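Local atomic coordinates of tRNA delta(2)-isopentenylpyrophosphate transferase (Staphylococcus epidermidis ATCC 12228, PDB entry 3D3Q), a protein that probably transfers a dimethylallyl group from dimethylallyl diphosphate to the adenine at position 37 of tRNAs that read codons beginning with uridine. Residues G106-F118 against V189-I201. Numbering follows the deposited sequence.
Sequences GLYIQSLLYNYAF and VQQFTENYDTLLI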
# COMPACT_ATOMS: atom_id res chain seq x y z
N GLY A 106 -3.47 3.83 0.54
CA GLY A 106 -4.00 4.15 1.86
C GLY A 106 -5.51 4.38 1.84
O GLY A 106 -6.24 3.72 2.57
N LEU A 107 -5.98 5.30 1.01
CA LEU A 107 -7.40 5.55 0.95
C LEU A 107 -8.17 4.26 0.71
O LEU A 107 -8.90 3.81 1.58
CB LEU A 107 -7.74 6.55 -0.16
CG LEU A 107 -7.80 8.05 0.19
CD1 LEU A 107 -7.99 8.83 -1.11
CD2 LEU A 107 -8.94 8.34 1.16
N TYR A 108 -7.98 3.65 -0.47
CA TYR A 108 -8.67 2.41 -0.82
C TYR A 108 -8.62 1.34 0.25
O TYR A 108 -9.58 0.60 0.41
CB TYR A 108 -8.09 1.82 -2.10
CG TYR A 108 -8.36 2.62 -3.35
CD1 TYR A 108 -9.15 2.09 -4.37
CD2 TYR A 108 -7.84 3.91 -3.51
CE1 TYR A 108 -9.42 2.82 -5.52
CE2 TYR A 108 -8.10 4.66 -4.65
CZ TYR A 108 -8.89 4.11 -5.66
OH TYR A 108 -9.16 4.83 -6.81
N ILE A 109 -7.52 1.25 0.98
CA ILE A 109 -7.41 0.24 2.00
C ILE A 109 -8.13 0.57 3.30
O ILE A 109 -8.84 -0.27 3.84
CB ILE A 109 -5.95 -0.09 2.30
CG1 ILE A 109 -5.29 -0.61 1.03
CG2 ILE A 109 -5.86 -1.15 3.38
CD1 ILE A 109 -5.98 -1.83 0.42
N GLN A 110 -7.95 1.78 3.81
CA GLN A 110 -8.63 2.10 5.05
C GLN A 110 -10.13 2.24 4.83
O GLN A 110 -10.95 1.82 5.66
CB GLN A 110 -8.06 3.38 5.69
CG GLN A 110 -8.58 4.69 5.15
CD GLN A 110 -8.31 5.85 6.10
OE1 GLN A 110 -8.58 7.01 5.78
NE2 GLN A 110 -7.78 5.54 7.29
N SER A 111 -10.51 2.79 3.69
CA SER A 111 -11.93 2.96 3.38
C SER A 111 -12.63 1.61 3.44
O SER A 111 -13.80 1.51 3.81
CB SER A 111 -12.09 3.59 1.98
OG SER A 111 -11.36 4.80 1.89
N LEU A 112 -11.88 0.56 3.11
CA LEU A 112 -12.38 -0.81 3.11
C LEU A 112 -12.29 -1.48 4.47
O LEU A 112 -13.09 -2.35 4.79
CB LEU A 112 -11.61 -1.66 2.09
CG LEU A 112 -11.75 -3.18 2.15
CD1 LEU A 112 -13.20 -3.61 1.92
CD2 LEU A 112 -10.84 -3.79 1.11
N LEU A 113 -11.31 -1.07 5.26
CA LEU A 113 -11.12 -1.68 6.56
C LEU A 113 -11.97 -1.08 7.67
O LEU A 113 -12.47 -1.80 8.53
CB LEU A 113 -9.64 -1.61 6.96
CG LEU A 113 -8.70 -2.33 5.98
CD1 LEU A 113 -7.27 -2.10 6.40
CD2 LEU A 113 -9.03 -3.82 5.97
N TYR A 114 -12.17 0.23 7.63
CA TYR A 114 -12.92 0.92 8.66
C TYR A 114 -14.13 1.66 8.15
O TYR A 114 -14.13 2.17 7.03
CB TYR A 114 -12.00 1.92 9.35
CG TYR A 114 -10.67 1.33 9.73
CD1 TYR A 114 -10.61 0.23 10.57
CD2 TYR A 114 -9.47 1.86 9.25
CE1 TYR A 114 -9.40 -0.34 10.92
CE2 TYR A 114 -8.24 1.30 9.60
CZ TYR A 114 -8.23 0.19 10.44
OH TYR A 114 -7.06 -0.41 10.83
N ASN A 115 -15.17 1.75 8.97
CA ASN A 115 -16.38 2.46 8.59
C ASN A 115 -16.42 3.86 9.15
O ASN A 115 -17.38 4.21 9.82
CB ASN A 115 -17.60 1.73 9.08
CG ASN A 115 -18.11 0.74 8.10
OD1 ASN A 115 -19.15 0.13 8.32
ND2 ASN A 115 -17.38 0.56 6.99
N TYR A 116 -15.39 4.66 8.89
CA TYR A 116 -15.37 6.01 9.41
C TYR A 116 -14.79 6.96 8.37
O TYR A 116 -14.03 6.54 7.49
CB TYR A 116 -14.58 6.09 10.75
CG TYR A 116 -13.07 6.35 10.63
CD1 TYR A 116 -12.56 7.66 10.52
CD2 TYR A 116 -12.14 5.29 10.59
CE1 TYR A 116 -11.17 7.89 10.36
CE2 TYR A 116 -10.76 5.52 10.44
CZ TYR A 116 -10.29 6.81 10.32
OH TYR A 116 -8.97 7.04 10.12
N ALA A 117 -15.17 8.23 8.46
CA ALA A 117 -14.69 9.24 7.54
C ALA A 117 -13.34 9.74 8.03
O ALA A 117 -13.23 10.21 9.17
CB ALA A 117 -15.68 10.39 7.46
N PHE A 118 -12.32 9.62 7.18
CA PHE A 118 -10.97 10.04 7.52
C PHE A 118 -10.92 11.53 7.83
O PHE A 118 -11.94 12.20 7.92
CB PHE A 118 -9.98 9.76 6.37
CG PHE A 118 -9.90 10.88 5.31
CD1 PHE A 118 -8.66 11.31 4.83
CD2 PHE A 118 -11.06 11.46 4.77
CE1 PHE A 118 -8.57 12.30 3.82
CE2 PHE A 118 -10.98 12.45 3.77
CZ PHE A 118 -9.73 12.87 3.29
N VAL A 189 -11.11 4.23 17.72
CA VAL A 189 -12.01 4.30 16.59
C VAL A 189 -11.74 3.25 15.50
O VAL A 189 -12.68 2.68 14.93
CB VAL A 189 -11.95 5.66 15.99
CG1 VAL A 189 -12.43 6.68 17.00
CG2 VAL A 189 -10.53 5.95 15.57
N GLN A 190 -10.47 2.98 15.22
CA GLN A 190 -10.16 1.98 14.20
C GLN A 190 -10.49 0.60 14.72
O GLN A 190 -10.86 -0.30 13.96
CB GLN A 190 -8.68 2.05 13.81
CG GLN A 190 -8.34 3.28 12.99
CD GLN A 190 -6.90 3.28 12.53
OE1 GLN A 190 -6.04 2.70 13.20
NE2 GLN A 190 -6.62 3.92 11.40
N GLN A 191 -10.40 0.44 16.04
CA GLN A 191 -10.69 -0.84 16.67
C GLN A 191 -12.18 -1.15 16.71
O GLN A 191 -12.59 -2.31 16.76
CB GLN A 191 -10.13 -0.82 18.08
CG GLN A 191 -10.38 -2.07 18.87
CD GLN A 191 -10.08 -1.84 20.33
OE1 GLN A 191 -10.80 -1.09 21.01
NE2 GLN A 191 -9.01 -2.46 20.83
N PHE A 192 -13.01 -0.12 16.68
CA PHE A 192 -14.44 -0.33 16.75
C PHE A 192 -15.15 -0.22 15.42
O PHE A 192 -16.23 -0.78 15.26
CB PHE A 192 -15.05 0.66 17.75
CG PHE A 192 -16.54 0.56 17.87
CD1 PHE A 192 -17.14 -0.62 18.31
CD2 PHE A 192 -17.36 1.65 17.56
CE1 PHE A 192 -18.52 -0.70 18.44
CE2 PHE A 192 -18.73 1.58 17.69
CZ PHE A 192 -19.32 0.40 18.13
N THR A 193 -14.57 0.52 14.49
CA THR A 193 -15.19 0.70 13.17
C THR A 193 -14.64 -0.28 12.16
O THR A 193 -14.90 -0.13 10.97
CB THR A 193 -14.94 2.09 12.56
OG1 THR A 193 -14.58 3.02 13.58
CG2 THR A 193 -16.20 2.56 11.88
N GLU A 194 -13.89 -1.26 12.63
CA GLU A 194 -13.29 -2.24 11.73
C GLU A 194 -14.28 -3.29 11.25
O GLU A 194 -15.00 -3.89 12.03
CB GLU A 194 -12.10 -2.93 12.39
CG GLU A 194 -12.44 -3.63 13.68
CD GLU A 194 -11.24 -4.33 14.29
OE1 GLU A 194 -11.34 -4.79 15.46
OE2 GLU A 194 -10.19 -4.42 13.60
N ASN A 195 -14.28 -3.52 9.94
CA ASN A 195 -15.18 -4.46 9.35
C ASN A 195 -14.65 -5.86 9.30
O ASN A 195 -15.43 -6.80 9.19
CB ASN A 195 -15.56 -4.01 7.95
CG ASN A 195 -16.14 -2.61 7.94
OD1 ASN A 195 -16.87 -2.22 8.85
ND2 ASN A 195 -15.81 -1.83 6.91
N TYR A 196 -13.34 -6.03 9.37
CA TYR A 196 -12.80 -7.38 9.29
C TYR A 196 -11.72 -7.68 10.30
O TYR A 196 -11.11 -6.78 10.87
CB TYR A 196 -12.24 -7.63 7.89
CG TYR A 196 -13.15 -7.20 6.76
CD1 TYR A 196 -13.09 -5.91 6.24
CD2 TYR A 196 -14.07 -8.09 6.20
CE1 TYR A 196 -13.93 -5.52 5.18
CE2 TYR A 196 -14.90 -7.72 5.16
CZ TYR A 196 -14.83 -6.44 4.65
OH TYR A 196 -15.66 -6.11 3.61
N ASP A 197 -11.50 -8.98 10.52
CA ASP A 197 -10.45 -9.46 11.41
C ASP A 197 -9.19 -9.43 10.54
O ASP A 197 -8.63 -10.48 10.19
CB ASP A 197 -10.73 -10.91 11.83
CG ASP A 197 -9.54 -11.54 12.54
OD1 ASP A 197 -9.47 -12.78 12.64
OD2 ASP A 197 -8.66 -10.78 13.00
N THR A 198 -8.75 -8.22 10.20
CA THR A 198 -7.60 -8.01 9.31
C THR A 198 -6.21 -8.42 9.78
O THR A 198 -5.87 -8.33 10.95
CB THR A 198 -7.52 -6.53 8.86
OG1 THR A 198 -6.98 -5.73 9.92
CG2 THR A 198 -8.91 -6.00 8.49
N LEU A 199 -5.42 -8.89 8.82
CA LEU A 199 -4.04 -9.28 9.06
C LEU A 199 -3.26 -8.42 8.07
O LEU A 199 -2.77 -8.90 7.05
CB LEU A 199 -3.84 -10.77 8.77
CG LEU A 199 -2.41 -11.33 8.83
CD1 LEU A 199 -1.58 -10.69 9.94
CD2 LEU A 199 -2.51 -12.82 9.03
N LEU A 200 -3.17 -7.14 8.38
CA LEU A 200 -2.51 -6.17 7.53
C LEU A 200 -0.99 -6.25 7.55
O LEU A 200 -0.36 -5.96 8.56
CB LEU A 200 -2.96 -4.77 7.93
CG LEU A 200 -2.58 -3.60 7.04
CD1 LEU A 200 -3.25 -3.71 5.68
CD2 LEU A 200 -3.00 -2.31 7.74
N ILE A 201 -0.41 -6.66 6.42
CA ILE A 201 1.04 -6.78 6.33
C ILE A 201 1.57 -5.93 5.15
O ILE A 201 0.93 -5.81 4.10
CB ILE A 201 1.49 -8.28 6.19
CG1 ILE A 201 1.37 -8.77 4.77
CG2 ILE A 201 0.62 -9.19 7.03
CD1 ILE A 201 2.66 -8.70 4.04
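Thr193 O accepts the hydrogen bond of Asn115 N at 2.8 Å, the donor tilted from the carbonyl plane, and Tyr114 CA-H adds a CA-H...O contact to the same oxygen. The reciprocal bond runs from Asn195 N to Leu113 O at 2.9 Å, nearly straight at hydrogen (168°), and Glu194 CA-H makes the matching CA-H...O contact to Leu113 O. These two bonds flank Tyr114 and Glu194, whose CA atoms lie 4.4 Å apart, so the two form a single antiparallel bridge, as a non-hydrogen-bonded pair, between the chain leaving helix 106-113 and the link from helix 184-192 to strand 197-204.

The Tyr114 ring is sandwiched. Leu113 CB lies over the centre of one face; on the opposite face Gln190 CG stands 4.0 Å from the ring centroid, close to the normal, a CH-pi contact. The Gln190 amide continues this stack, its plane 22° from the ring, and its rotation is fixed by OE1 bonding to Arg186 and NE2 to Lys287 O. At the ring edge, in plane, sits Glu194 CB, while the Glu194 carboxylate turns to a salt bridge with Lys6.

In this P-loop NTPase-type fold, strand 197-204 belongs to the central parallel sheet, next to strand 8-13, and helix 106-113 runs at 155° to the 197-201 part of that strand, roughly antiparallel. Between them, Leu113 CG lies anti to the carbonyl carbon, which carries CD2 to the methyl CG2 of Thr198 and CD1 towards Leu200 CD1. Ile109 CG2 meets that same Leu200 methyl at 4.3 Å. The Leu112 and Tyr196 side chains cross at about a right angle, with CD1 of the leucine 3.8 Å from CE1 of the tyrosine, and Leu112 O faces the edge of that ring in plane.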